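Local coordinates for protein enterotoxin SEN variant (Staphylococcus aureus, PDB 6KRY) that probably acts as a superantigenic exotoxin, like its relatives that cross-link MHC class II molecules to T-cell receptors, at residues D41-N46 / V93-E98; N45-L50 / K64-S69; G174-H179 / Y190-I195; H179-Q184 / N217-V222. One frame throughout, in Å; residues are numbered along the deposited sequence.

Interaction 1. Residues D41-N46 / V93-E98; sequences DQLLNN and VGLTEE
Leu95 rests its methyl groups over one face of the Asp41 carboxylate. CD2 comes closest, 3.5 Å from Asp41 OD2 and well above the carboxylate plane, and CD1 of the same leucine stands over that oxygen at 4.1 Å. The edge of the group is used differently: Asp41 OD1 takes the backbone N of Gln42 through its anti lone pair at 2.7 Å, which restrains the carboxylate, whose face is turned to the leucine. The second half of the contact is apolar. Leu43 leans across with CG anti to its own carbonyl carbon (chi1 -79°); its CD2 meets Leu95 CD1 at 4.1 Å, while its CD1 sits 3.8 Å from Val93 O, beside the Gly94 peptide. Leu95 itself has an unusual rotamer, with a second torsion of 17°, and may be poorly defined in this surface-lying meeting. Only van der Waals contacts join the two loops directly. Behind Leu95 the chain folds into a type I turn closed by Glu98 N to Leu95 O at 3.1 Å. Both leucines also lie on Ile49 of strand 47-55, and the Asp41 backbone bonds to that of Ile49. Glu98 forms a salt bridge with Lys51, and two connecting loops of the OB-fold domain thus meet over the Ile49 and Lys64 face of a β-hairpin.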
loop_
_atom_site.group_PDB
_atom_site.type_symbol
_atom_site.label_atom_id
_atom_site.label_comp_id
_atom_site.label_asym_id
_atom_site.label_seq_id
_atom_site.Cartn_x
_atom_site.Cartn_y
_atom_site.Cartn_z
ATOM N N ASP A 41 0.430 -16.859 -15.823
ATOM C CA ASP A 41 1.842 -16.884 -16.316
ATOM C C ASP A 41 2.756 -16.342 -15.217
ATOM O O ASP A 41 2.298 -15.974 -14.110
ATOM C CB ASP A 41 1.987 -16.176 -17.669
ATOM C CG ASP A 41 3.120 -16.666 -18.602
ATOM O OD1 ASP A 41 4.198 -17.165 -18.112
ATOM O OD2 ASP A 41 2.919 -16.578 -19.860
ATOM N N GLN A 42 4.057 -16.316 -15.525
ATOM C CA GLN A 42 5.060 -16.024 -14.561
ATOM C C GLN A 42 6.342 -15.690 -15.335
ATOM O O GLN A 42 6.611 -16.331 -16.336
ATOM C CB GLN A 42 5.233 -17.259 -13.694
ATOM C CG GLN A 42 6.351 -17.168 -12.733
ATOM C CD GLN A 42 6.292 -18.299 -11.731
ATOM O OE1 GLN A 42 6.263 -19.481 -12.109
ATOM N NE2 GLN A 42 6.141 -17.937 -10.461
ATOM N N LEU A 43 7.097 -14.688 -14.888
ATOM C CA LEU A 43 8.459 -14.457 -15.422
ATOM C C LEU A 43 9.441 -14.941 -14.351
ATOM O O LEU A 43 9.655 -16.149 -14.263
ATOM C CB LEU A 43 8.622 -12.992 -15.813
ATOM C CG LEU A 43 7.989 -12.657 -17.158
ATOM C CD1 LEU A 43 8.050 -11.155 -17.395
ATOM C CD2 LEU A 43 8.633 -13.446 -18.290
ATOM N N LEU A 44 9.931 -14.066 -13.475
ATOM C CA LEU A 44 10.817 -14.578 -12.423
ATOM C C LEU A 44 9.962 -15.411 -11.462
ATOM O O LEU A 44 8.730 -15.244 -11.360
ATOM C CB LEU A 44 11.518 -13.456 -11.655
ATOM C CG LEU A 44 12.516 -12.600 -12.427
ATOM C CD1 LEU A 44 13.258 -11.647 -11.496
ATOM C CD2 LEU A 44 13.505 -13.467 -13.176
ATOM N N ASN A 45 10.633 -16.263 -10.700
ATOM C CA ASN A 45 9.984 -17.196 -9.796
ATOM C C ASN A 45 9.297 -16.492 -8.617
ATOM O O ASN A 45 8.505 -17.109 -7.879
ATOM C CB ASN A 45 10.990 -18.252 -9.342
ATOM C CG ASN A 45 11.188 -19.301 -10.416
ATOM O OD1 ASN A 45 10.245 -19.617 -11.149
ATOM N ND2 ASN A 45 12.400 -19.801 -10.551
ATOM N N ASN A 46 9.581 -15.219 -8.417
ATOM C CA ASN A 46 8.901 -14.458 -7.353
ATOM C C ASN A 46 7.795 -13.544 -7.922
ATOM O O ASN A 46 7.361 -12.654 -7.212
ATOM C CB ASN A 46 9.910 -13.629 -6.550
ATOM C CG ASN A 46 10.746 -12.680 -7.394
ATOM O OD1 ASN A 46 10.620 -12.608 -8.612
ATOM N ND2 ASN A 46 11.589 -11.893 -6.752
ATOM N N VAL A 93 8.191 -4.738 -16.621
ATOM C CA VAL A 93 8.378 -5.692 -17.680
ATOM C C VAL A 93 7.345 -6.811 -17.555
ATOM O O VAL A 93 7.316 -7.536 -16.541
ATOM C CB VAL A 93 9.809 -6.259 -17.597
ATOM C CG1 VAL A 93 10.051 -7.292 -18.674
ATOM C CG2 VAL A 93 10.858 -5.152 -17.672
ATOM N N GLY A 94 6.559 -6.990 -18.616
ATOM C CA GLY A 94 5.675 -8.106 -18.763
ATOM C C GLY A 94 6.031 -8.958 -19.969
ATOM O O GLY A 94 7.150 -8.896 -20.531
ATOM N N LEU A 95 5.066 -9.788 -20.347
ATOM C CA LEU A 95 5.159 -10.609 -21.535
ATOM C C LEU A 95 5.358 -9.699 -22.767
ATOM O O LEU A 95 4.857 -8.607 -22.828
ATOM C CB LEU A 95 3.862 -11.425 -21.620
ATOM C CG LEU A 95 3.839 -12.817 -20.987
ATOM C CD1 LEU A 95 4.962 -13.082 -20.007
ATOM C CD2 LEU A 95 2.486 -13.095 -20.360
ATOM N N THR A 96 6.107 -10.185 -23.769
ATOM C CA THR A 96 6.687 -9.324 -24.839
ATOM C C THR A 96 5.617 -8.566 -25.643
ATOM O O THR A 96 5.799 -7.414 -26.018
ATOM C CB THR A 96 7.544 -10.162 -25.797
ATOM O OG1 THR A 96 8.576 -10.792 -25.036
ATOM C CG2 THR A 96 8.155 -9.342 -26.914
ATOM N N GLU A 97 4.494 -9.221 -25.906
ATOM C CA GLU A 97 3.450 -8.699 -26.773
ATOM C C GLU A 97 2.260 -8.215 -25.929
ATOM O O GLU A 97 1.125 -8.213 -26.385
ATOM C CB GLU A 97 3.040 -9.811 -27.748
ATOM C CG GLU A 97 2.487 -11.077 -27.072
ATOM C CD GLU A 97 3.355 -11.814 -26.038
ATOM O OE1 GLU A 97 2.964 -12.931 -25.603
ATOM O OE2 GLU A 97 4.415 -11.281 -25.658
ATOM N N GLU A 98 2.502 -7.866 -24.666
ATOM C CA GLU A 98 1.437 -7.454 -23.779
ATOM C C GLU A 98 1.790 -6.060 -23.250
ATOM O O GLU A 98 2.947 -5.628 -23.343
ATOM C CB GLU A 98 1.263 -8.444 -22.624
ATOM C CG GLU A 98 0.798 -9.810 -23.081
ATOM C CD GLU A 98 0.101 -10.672 -22.034
ATOM O OE1 GLU A 98 0.325 -10.473 -20.785
ATOM O OE2 GLU A 98 -0.656 -11.585 -22.467
#

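Interaction 2. Residues N45-L50 / K64-S69; sequences NNTIIL and KVEFNS
The open end of a β-hairpin in the OB-fold domain, strand 47-55 against strand 60-66, is where Ile48 and Val65 form an antiparallel hydrogen-bonded pair. Ile48 N reaches Val65 O at 3.0 Å, and Val65 N returns to Ile48 O at 2.9 Å. A third bond, Phe67 N to Asn46 O at 2.9 Å, carries the pairing past the strands, and Asn46 CB lies 3.6 Å from Ser69 O with its amide turned toward Phe67 O. Thr47 with Glu66 and Ile49 with Lys64 are non-hydrogen-bonded pairs. The face of Ile48, Val65 and Phe67 is largely hydrocarbon. Ile48 and Val65 lie side by side, CG1 to CB 3.9 Å; with chi1 at 67°, Ile48 CD1 also reaches the CE2 edge of the Phe67 ring at 4.0 Å. Val65 CG1 covers one face near its rim. The face of Thr47, Ile49, Lys64 and Glu66 is mixed. Lys64 runs its methylenes across both neighbours, CG 3.9 Å from Ile49 CG1 and CD 3.9 Å from Thr47 CG2, then bends at chi3 (78°) so that its ammonium meets Val93 O; its link to Glu66 OE1 is long, and Glu66 OE2 bonds to Tyr88 OH. Thr47 OG1 bonds with Leu44 O and Leu43 N. The chemistry thus separates by face: a greasy side continuing onto strands 81-84 and 100-109, and one where a buried lysine spends its length on apolar contact and its ammonium mainly on a carbonyl.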
loop_
_atom_site.group_PDB
_atom_site.type_symbol
_atom_site.label_atom_id
_atom_site.label_comp_id
_atom_site.label_asym_id
_atom_site.label_seq_id
_atom_site.Cartn_x
_atom_site.Cartn_y
_atom_site.Cartn_z
ATOM N N ASN A 45 10.633 -16.263 -10.700
ATOM C CA ASN A 45 9.984 -17.196 -9.796
ATOM C C ASN A 45 9.297 -16.492 -8.617
ATOM O O ASN A 45 8.505 -17.109 -7.879
ATOM C CB ASN A 45 10.990 -18.252 -9.342
ATOM C CG ASN A 45 11.188 -19.301 -10.416
ATOM O OD1 ASN A 45 10.245 -19.617 -11.149
ATOM N ND2 ASN A 45 12.400 -19.801 -10.551
ATOM N N ASN A 46 9.581 -15.219 -8.417
ATOM C CA ASN A 46 8.901 -14.458 -7.353
ATOM C C ASN A 46 7.795 -13.544 -7.922
ATOM O O ASN A 46 7.361 -12.654 -7.212
ATOM C CB ASN A 46 9.910 -13.629 -6.550
ATOM C CG ASN A 46 10.746 -12.680 -7.394
ATOM O OD1 ASN A 46 10.620 -12.608 -8.612
ATOM N ND2 ASN A 46 11.589 -11.893 -6.752
ATOM N N THR A 47 7.301 -13.808 -9.147
ATOM C CA THR A 47 6.235 -13.054 -9.782
ATOM C C THR A 47 5.096 -13.984 -10.182
ATOM O O THR A 47 5.277 -15.186 -10.309
ATOM C CB THR A 47 6.694 -12.342 -11.059
ATOM O OG1 THR A 47 7.022 -13.323 -12.066
ATOM C CG2 THR A 47 7.851 -11.401 -10.768
ATOM N N ILE A 48 3.906 -13.401 -10.336
ATOM C CA ILE A 48 2.800 -14.004 -11.010
ATOM C C ILE A 48 2.182 -12.954 -11.940
ATOM O O ILE A 48 2.264 -11.751 -11.695
ATOM C CB ILE A 48 1.761 -14.561 -10.001
ATOM C CG1 ILE A 48 1.066 -13.456 -9.199
ATOM C CG2 ILE A 48 2.368 -15.609 -9.083
ATOM C CD1 ILE A 48 0.089 -13.962 -8.148
ATOM N N ILE A 49 1.626 -13.424 -13.070
ATOM C CA ILE A 49 1.065 -12.580 -14.073
ATOM C C ILE A 49 -0.400 -12.933 -14.289
ATOM O O ILE A 49 -0.778 -14.093 -14.457
ATOM C CB ILE A 49 1.898 -12.632 -15.371
ATOM C CG1 ILE A 49 3.305 -12.074 -15.114
ATOM C CG2 ILE A 49 1.202 -11.871 -16.494
ATOM C CD1 ILE A 49 4.279 -12.352 -16.187
ATOM N N LEU A 50 -1.216 -11.878 -14.273
ATOM C CA LEU A 50 -2.657 -11.921 -14.454
ATOM C C LEU A 50 -3.053 -11.155 -15.711
ATOM O O LEU A 50 -2.567 -10.036 -15.945
ATOM C CB LEU A 50 -3.349 -11.274 -13.264
ATOM C CG LEU A 50 -3.142 -11.997 -11.948
ATOM C CD1 LEU A 50 -1.999 -11.363 -11.189
ATOM C CD2 LEU A 50 -4.425 -11.998 -11.154
ATOM N N LYS A 64 1.546 -7.698 -13.393
ATOM C CA LYS A 64 2.518 -8.588 -12.800
ATOM C C LYS A 64 2.633 -8.188 -11.335
ATOM O O LYS A 64 2.833 -7.031 -10.999
ATOM C CB LYS A 64 3.866 -8.454 -13.510
ATOM C CG LYS A 64 4.955 -9.346 -12.939
ATOM C CD LYS A 64 6.254 -9.304 -13.702
ATOM C CE LYS A 64 7.060 -8.085 -13.400
ATOM N NZ LYS A 64 8.353 -8.157 -14.096
ATOM N N VAL A 65 2.419 -9.151 -10.463
ATOM C CA VAL A 65 2.654 -8.973 -9.041
ATOM C C VAL A 65 4.033 -9.530 -8.710
ATOM O O VAL A 65 4.368 -10.666 -9.078
ATOM C CB VAL A 65 1.571 -9.674 -8.193
ATOM C CG1 VAL A 65 1.844 -9.480 -6.709
ATOM C CG2 VAL A 65 0.180 -9.180 -8.564
ATOM N N GLU A 66 4.796 -8.712 -7.978
ATOM C CA GLU A 66 6.137 -9.028 -7.534
ATOM C C GLU A 66 6.142 -9.213 -6.009
ATOM O O GLU A 66 5.676 -8.330 -5.269
ATOM C CB GLU A 66 7.110 -7.918 -7.937
ATOM C CG GLU A 66 7.224 -7.704 -9.433
ATOM C CD GLU A 66 7.870 -6.394 -9.908
ATOM O OE1 GLU A 66 8.784 -6.472 -10.768
ATOM O OE2 GLU A 66 7.400 -5.291 -9.500
ATOM N N PHE A 67 6.733 -10.334 -5.565
ATOM C CA PHE A 67 6.876 -10.697 -4.179
ATOM C C PHE A 67 8.372 -10.775 -3.879
ATOM O O PHE A 67 9.150 -10.800 -4.834
ATOM C CB PHE A 67 6.283 -12.053 -3.863
ATOM C CG PHE A 67 4.815 -12.195 -4.155
ATOM C CD1 PHE A 67 3.864 -11.640 -3.316
ATOM C CD2 PHE A 67 4.392 -12.894 -5.278
ATOM C CE1 PHE A 67 2.516 -11.756 -3.620
ATOM C CE2 PHE A 67 3.045 -13.012 -5.583
ATOM C CZ PHE A 67 2.116 -12.464 -4.731
ATOM N N ASN A 68 8.724 -10.886 -2.600
ATOM C CA ASN A 68 10.130 -10.865 -2.196
ATOM C C ASN A 68 10.672 -12.305 -2.124
ATOM O O ASN A 68 11.831 -12.476 -1.761
ATOM C CB ASN A 68 10.391 -10.098 -0.899
ATOM C CG ASN A 68 9.833 -10.758 0.350
ATOM O OD1 ASN A 68 9.183 -11.797 0.290
ATOM N ND2 ASN A 68 10.085 -10.172 1.511
ATOM N N SER A 69 9.888 -13.304 -2.539
ATOM C CA SER A 69 10.328 -14.713 -2.479
ATOM C C SER A 69 9.527 -15.554 -3.465
ATOM O O SER A 69 8.355 -15.265 -3.710
ATOM C CB SER A 69 10.191 -15.284 -1.070
ATOM O OG SER A 69 8.817 -15.520 -0.730
#

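Interaction 3. Residues G174-H179 / Y190-I195; sequences GCIFFH and YDLYNI
Ile176 and Tyr190 form the close-fitting part of this contact, an antiparallel hydrogen-bonded pair with Ile176 N to Tyr190 O at 3.0 Å and Tyr190 N to Ile176 O at 2.9 Å. Ile176 CG2 settles against Tyr190 CB at 3.8 Å and also touches Leu192 CD2. Phe178 CE1 comes up to Tyr190 CD2 at 4.0 Å, the two rings inclined by 70°. Gly174, having no side chain, lets Leu192 press its CD1 to 3.9 Å from Gly174 C, while Leu192 N donates to Gly174 O. The Asp191 side is more polar and hydrated, with fewer apolar contacts. An ordered water accepts from Gly174 N at 2.8 Å and lies equally near Asp191 OD1. That oxygen also takes Tyr193 N at 2.9 Å, from 40° above the carboxylate plane, giving an Asx turn inside the type I turn 191-194; Lys8 N binds the other oxygen. Cys175, on the same face as Asp191, adds little beyond CB against Tyr190 O. Ile176 and Tyr190 face helix 146-161, as expected of a β-grasp domain, whose sheet wraps round a central helix; here a hairpin puts 188-191 at the sheet's edge.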
loop_
_atom_site.group_PDB
_atom_site.type_symbol
_atom_site.label_atom_id
_atom_site.label_comp_id
_atom_site.label_asym_id
_atom_site.label_seq_id
_atom_site.Cartn_x
_atom_site.Cartn_y
_atom_site.Cartn_z
ATOM N N GLY A 174 6.541 12.156 10.436
ATOM C CA GLY A 174 5.350 11.424 10.806
ATOM C C GLY A 174 5.531 9.937 10.652
ATOM O O GLY A 174 6.339 9.462 9.865
ATOM N N CYS A 175 4.677 9.193 11.349
ATOM C CA CYS A 175 4.713 7.771 11.222
ATOM C C CYS A 175 3.312 7.170 11.483
ATOM O O CYS A 175 2.421 7.796 12.050
ATOM C CB CYS A 175 5.759 7.173 12.134
ATOM S SG CYS A 175 5.400 7.432 13.889
ATOM N N ILE A 176 3.168 5.939 11.011
ATOM C CA ILE A 176 1.949 5.170 11.081
ATOM C C ILE A 176 2.265 3.854 11.782
ATOM O O ILE A 176 3.092 3.109 11.359
ATOM C CB ILE A 176 1.323 4.969 9.695
ATOM C CG1 ILE A 176 0.063 4.130 9.863
ATOM C CG2 ILE A 176 2.289 4.362 8.684
ATOM C CD1 ILE A 176 -0.790 3.986 8.637
ATOM N N PHE A 177 1.570 3.627 12.905
ATOM C CA PHE A 177 1.740 2.475 13.747
ATOM C C PHE A 177 0.553 1.529 13.609
ATOM O O PHE A 177 -0.563 1.965 13.691
ATOM C CB PHE A 177 1.735 2.882 15.221
ATOM C CG PHE A 177 3.099 3.062 15.814
ATOM C CD1 PHE A 177 3.772 1.978 16.356
ATOM C CD2 PHE A 177 3.712 4.307 15.793
ATOM C CE1 PHE A 177 5.042 2.141 16.896
ATOM C CE2 PHE A 177 4.980 4.462 16.323
ATOM C CZ PHE A 177 5.629 3.383 16.881
ATOM N N PHE A 178 0.837 0.242 13.493
ATOM C CA PHE A 178 -0.162 -0.800 13.397
ATOM C C PHE A 178 -0.126 -1.573 14.709
ATOM O O PHE A 178 0.907 -2.173 15.012
ATOM C CB PHE A 178 0.116 -1.701 12.189
ATOM C CG PHE A 178 0.024 -0.969 10.872
ATOM C CD1 PHE A 178 1.111 -0.287 10.359
ATOM C CD2 PHE A 178 -1.174 -0.929 10.173
ATOM C CE1 PHE A 178 1.015 0.398 9.156
ATOM C CE2 PHE A 178 -1.272 -0.228 8.978
ATOM C CZ PHE A 178 -0.174 0.424 8.473
ATOM N N HIS A 179 -1.207 -1.503 15.486
ATOM C CA HIS A 179 -1.264 -2.088 16.858
ATOM C C HIS A 179 -2.274 -3.230 16.897
ATOM O O HIS A 179 -3.388 -3.048 16.432
ATOM C CB HIS A 179 -1.734 -1.050 17.890
ATOM C CG HIS A 179 -0.663 -0.091 18.268
ATOM N ND1 HIS A 179 -0.640 1.205 17.799
ATOM C CD2 HIS A 179 0.453 -0.256 19.018
ATOM C CE1 HIS A 179 0.434 1.822 18.280
ATOM N NE2 HIS A 179 1.137 0.938 19.000
ATOM N N TYR A 190 5.613 2.330 10.040
ATOM C CA TYR A 190 6.316 2.867 8.901
ATOM C C TYR A 190 6.529 4.371 9.107
ATOM O O TYR A 190 5.669 5.066 9.675
ATOM C CB TYR A 190 5.529 2.654 7.610
ATOM C CG TYR A 190 5.300 1.220 7.202
ATOM C CD1 TYR A 190 6.317 0.277 7.266
ATOM C CD2 TYR A 190 4.090 0.823 6.667
ATOM C CE1 TYR A 190 6.111 -1.042 6.899
ATOM C CE2 TYR A 190 3.872 -0.482 6.267
ATOM C CZ TYR A 190 4.893 -1.420 6.368
ATOM O OH TYR A 190 4.710 -2.711 5.963
ATOM N N ASP A 191 7.673 4.858 8.637
ATOM C CA ASP A 191 7.972 6.244 8.610
ATOM C C ASP A 191 7.452 6.790 7.281
ATOM O O ASP A 191 7.897 6.356 6.218
ATOM C CB ASP A 191 9.478 6.417 8.784
ATOM C CG ASP A 191 10.045 7.817 8.635
ATOM O OD1 ASP A 191 9.293 8.752 8.219
ATOM O OD2 ASP A 191 11.284 7.972 8.934
ATOM N N LEU A 192 6.549 7.764 7.355
ATOM C CA LEU A 192 5.900 8.362 6.206
ATOM C C LEU A 192 6.885 9.009 5.231
ATOM O O LEU A 192 6.571 9.088 4.040
ATOM C CB LEU A 192 4.864 9.400 6.661
ATOM C CG LEU A 192 3.658 8.858 7.432
ATOM C CD1 LEU A 192 2.792 10.008 7.907
ATOM C CD2 LEU A 192 2.852 7.878 6.587
ATOM N N TYR A 193 8.031 9.504 5.720
ATOM C CA TYR A 193 8.959 10.237 4.879
ATOM C C TYR A 193 10.182 9.388 4.558
ATOM O O TYR A 193 11.159 9.910 4.058
ATOM C CB TYR A 193 9.289 11.565 5.558
ATOM C CG TYR A 193 8.096 12.483 5.593
ATOM C CD1 TYR A 193 7.529 12.962 4.430
ATOM C CD2 TYR A 193 7.514 12.852 6.792
ATOM C CE1 TYR A 193 6.426 13.807 4.456
ATOM C CE2 TYR A 193 6.393 13.671 6.834
ATOM C CZ TYR A 193 5.855 14.157 5.665
ATOM O OH TYR A 193 4.780 14.971 5.750
ATOM N N ASN A 194 10.146 8.103 4.908
ATOM C CA ASN A 194 11.224 7.172 4.617
ATOM C C ASN A 194 10.804 6.328 3.408
ATOM O O ASN A 194 10.470 5.167 3.550
ATOM C CB ASN A 194 11.542 6.249 5.787
ATOM C CG ASN A 194 12.722 5.333 5.525
ATOM O OD1 ASN A 194 13.620 5.662 4.770
ATOM N ND2 ASN A 194 12.688 4.134 6.083
ATOM N N ILE A 195 10.894 6.928 2.226
ATOM C CA ILE A 195 10.529 6.313 0.956
ATOM C C ILE A 195 11.799 6.055 0.139
ATOM O O ILE A 195 12.658 6.902 0.012
ATOM C CB ILE A 195 9.564 7.214 0.177
ATOM C CG1 ILE A 195 8.407 7.702 1.048
ATOM C CG2 ILE A 195 9.058 6.486 -1.056
ATOM C CD1 ILE A 195 7.444 6.615 1.393
HETATM O O HOH W 1 9.036 11.220 9.483
#

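Interaction 4. Residues H179-Q184 / N217-V222; sequences HSNNHQ and NYHIDV
His179 and His219 are paired first through their backbones: His179 N to His219 O at 2.9 Å and the return bond at 3.0 Å, followed by Asn181 N to Asn217 O where the strands end. Side-chain bonds come next. His219 ND1 donates almost straight (177°) to Asn181 OD1 at 2.6 Å, with the oxygen in the plane of the His219 ring, which fixes that ring's rotation. Asn217 OD1 receives Asn182 N, and Asn217 ND2 reaches Asn182 OD1 at 3.1 Å; Gln184 N approaches that oxygen from the opposite face, closing an Asx turn. A water bridges Asn181 ND2 and Tyr218 O. The CH-pi contacts are two: His179 CB lies over the His219 ring, 3.8 Å from its centroid, and Ser180 CA over the Tyr218 ring. Among the ionisable groups, His179 ND1 lies 2.8 Å from Asp221 OD2, the two groups crossing nearly at right angles with planes 46° apart. His179 ND1 is also 4.3 Å from His219 NE2. Two neighbouring β-grasp strands thus gather two histidines and an aspartate on one face, resembling the zinc site through which enterotoxin A binds MHC class II; no metal is present among the atoms here, so binding remains open.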
loop_
_atom_site.group_PDB
_atom_site.type_symbol
_atom_site.label_atom_id
_atom_site.label_comp_id
_atom_site.label_asym_id
_atom_site.label_seq_id
_atom_site.Cartn_x
_atom_site.Cartn_y
_atom_site.Cartn_z
ATOM N N HIS A 179 -1.207 -1.503 15.486
ATOM C CA HIS A 179 -1.264 -2.088 16.858
ATOM C C HIS A 179 -2.274 -3.230 16.897
ATOM O O HIS A 179 -3.388 -3.048 16.432
ATOM C CB HIS A 179 -1.734 -1.050 17.890
ATOM C CG HIS A 179 -0.663 -0.091 18.268
ATOM N ND1 HIS A 179 -0.640 1.205 17.799
ATOM C CD2 HIS A 179 0.453 -0.256 19.018
ATOM C CE1 HIS A 179 0.434 1.822 18.280
ATOM N NE2 HIS A 179 1.137 0.938 19.000
ATOM N N SER A 180 -1.898 -4.357 17.509
ATOM C CA SER A 180 -2.860 -5.444 17.728
ATOM C C SER A 180 -3.813 -5.057 18.880
ATOM O O SER A 180 -3.385 -4.679 19.970
ATOM C CB SER A 180 -2.151 -6.768 17.967
ATOM O OG SER A 180 -1.392 -6.726 19.151
ATOM N N ASN A 181 -5.120 -5.197 18.633
ATOM C CA ASN A 181 -6.165 -4.968 19.612
ATOM C C ASN A 181 -5.988 -5.870 20.834
ATOM O O ASN A 181 -6.210 -5.432 21.942
ATOM C CB ASN A 181 -7.561 -5.233 19.045
ATOM C CG ASN A 181 -7.913 -4.287 17.923
ATOM O OD1 ASN A 181 -7.157 -3.369 17.660
ATOM N ND2 ASN A 181 -9.034 -4.518 17.257
ATOM N N ASN A 182 -5.605 -7.123 20.616
ATOM C CA ASN A 182 -5.538 -8.115 21.712
ATOM C C ASN A 182 -4.148 -8.143 22.370
ATOM O O ASN A 182 -3.909 -9.008 23.227
ATOM C CB ASN A 182 -5.939 -9.511 21.228
ATOM C CG ASN A 182 -5.009 -10.083 20.178
ATOM O OD1 ASN A 182 -3.933 -9.538 19.900
ATOM N ND2 ASN A 182 -5.401 -11.202 19.588
ATOM N N HIS A 183 -3.222 -7.299 21.897
ATOM C CA HIS A 183 -1.830 -7.142 22.447
ATOM C C HIS A 183 -0.945 -8.365 22.220
ATOM O O HIS A 183 0.131 -8.439 22.838
ATOM C CB HIS A 183 -1.820 -6.827 23.954
ATOM C CG HIS A 183 -2.748 -5.722 24.295
ATOM N ND1 HIS A 183 -2.494 -4.414 23.901
ATOM C CD2 HIS A 183 -3.949 -5.726 24.908
ATOM C CE1 HIS A 183 -3.503 -3.646 24.281
ATOM N NE2 HIS A 183 -4.411 -4.427 24.895
ATOM N N GLN A 184 -1.345 -9.298 21.349
ATOM C CA GLN A 184 -0.614 -10.540 21.246
ATOM C C GLN A 184 0.494 -10.464 20.188
ATOM O O GLN A 184 1.376 -11.330 20.158
ATOM C CB GLN A 184 -1.581 -11.665 20.935
ATOM C CG GLN A 184 -2.536 -11.947 22.082
ATOM C CD GLN A 184 -3.377 -13.146 21.742
ATOM O OE1 GLN A 184 -3.053 -13.877 20.812
ATOM N NE2 GLN A 184 -4.479 -13.323 22.454
ATOM N N ASN A 217 -8.318 -7.524 14.222
ATOM C CA ASN A 217 -7.414 -7.442 15.381
ATOM C C ASN A 217 -6.443 -6.254 15.322
ATOM O O ASN A 217 -5.513 -6.254 16.089
ATOM C CB ASN A 217 -6.606 -8.733 15.597
ATOM C CG ASN A 217 -5.878 -8.772 16.932
ATOM O OD1 ASN A 217 -6.402 -8.316 17.950
ATOM N ND2 ASN A 217 -4.693 -9.357 16.937
ATOM N N TYR A 218 -6.670 -5.253 14.461
ATOM C CA TYR A 218 -5.708 -4.191 14.317
ATOM C C TYR A 218 -6.413 -2.840 14.393
ATOM O O TYR A 218 -7.569 -2.665 13.987
ATOM C CB TYR A 218 -4.863 -4.349 13.043
ATOM C CG TYR A 218 -3.662 -5.214 13.282
ATOM C CD1 TYR A 218 -3.760 -6.599 13.303
ATOM C CD2 TYR A 218 -2.436 -4.643 13.591
ATOM C CE1 TYR A 218 -2.680 -7.391 13.673
ATOM C CE2 TYR A 218 -1.346 -5.419 13.945
ATOM C CZ TYR A 218 -1.463 -6.795 13.980
ATOM O OH TYR A 218 -0.371 -7.568 14.265
ATOM N N HIS A 219 -5.689 -1.865 14.919
ATOM C CA HIS A 219 -6.091 -0.453 14.844
ATOM C C HIS A 219 -4.813 0.335 14.567
ATOM O O HIS A 219 -3.697 -0.212 14.665
ATOM C CB HIS A 219 -6.811 0.027 16.105
ATOM C CG HIS A 219 -5.978 0.002 17.340
ATOM N ND1 HIS A 219 -5.868 -1.139 18.118
ATOM C CD2 HIS A 219 -5.192 0.936 17.917
ATOM C CE1 HIS A 219 -5.051 -0.909 19.128
ATOM N NE2 HIS A 219 -4.663 0.383 19.064
ATOM N N ILE A 220 -4.991 1.570 14.139
ATOM C CA ILE A 220 -3.850 2.345 13.611
ATOM C C ILE A 220 -3.736 3.642 14.391
ATOM O O ILE A 220 -4.751 4.263 14.693
ATOM C CB ILE A 220 -4.063 2.579 12.119
ATOM C CG1 ILE A 220 -4.143 1.223 11.416
ATOM C CG2 ILE A 220 -2.965 3.455 11.521
ATOM C CD1 ILE A 220 -4.606 1.334 9.983
ATOM N N ASP A 221 -2.498 4.036 14.706
ATOM C CA ASP A 221 -2.249 5.351 15.257
ATOM C C ASP A 221 -1.265 6.080 14.340
ATOM O O ASP A 221 -0.221 5.538 13.996
ATOM C CB ASP A 221 -1.702 5.285 16.675
ATOM C CG ASP A 221 -2.565 4.509 17.653
ATOM O OD1 ASP A 221 -3.778 4.745 17.669
ATOM O OD2 ASP A 221 -1.996 3.645 18.362
ATOM N N VAL A 222 -1.593 7.329 13.997
ATOM C CA VAL A 222 -0.752 8.182 13.178
ATOM C C VAL A 222 -0.185 9.308 14.068
ATOM O O VAL A 222 -0.966 9.983 14.794
ATOM C CB VAL A 222 -1.571 8.766 12.009
ATOM C CG1 VAL A 222 -0.779 9.786 11.209
ATOM C CG2 VAL A 222 -2.098 7.662 11.090
HETATM O O HOH W 2 -9.920 -2.881 14.837
#

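Two domains are sampled here. Interactions 1 and 2 touch within the OB-fold, where the surface loops of interaction 1 lean on the hairpin of interaction 2. Interactions 3 and 4 share strand 173-180 of the β-grasp sheet, joining it to 188-191 and to 218-225 respectively. Interactions 2 and 3 are buried and combine paired backbones with apolar faces; interaction 4, partly buried, is rich in amides and histidines; interaction 1 depends on loose side-chain contact alone. The two pairs stand apart, the nearest atoms of interactions 2 and 3 being about 10 Å from each other.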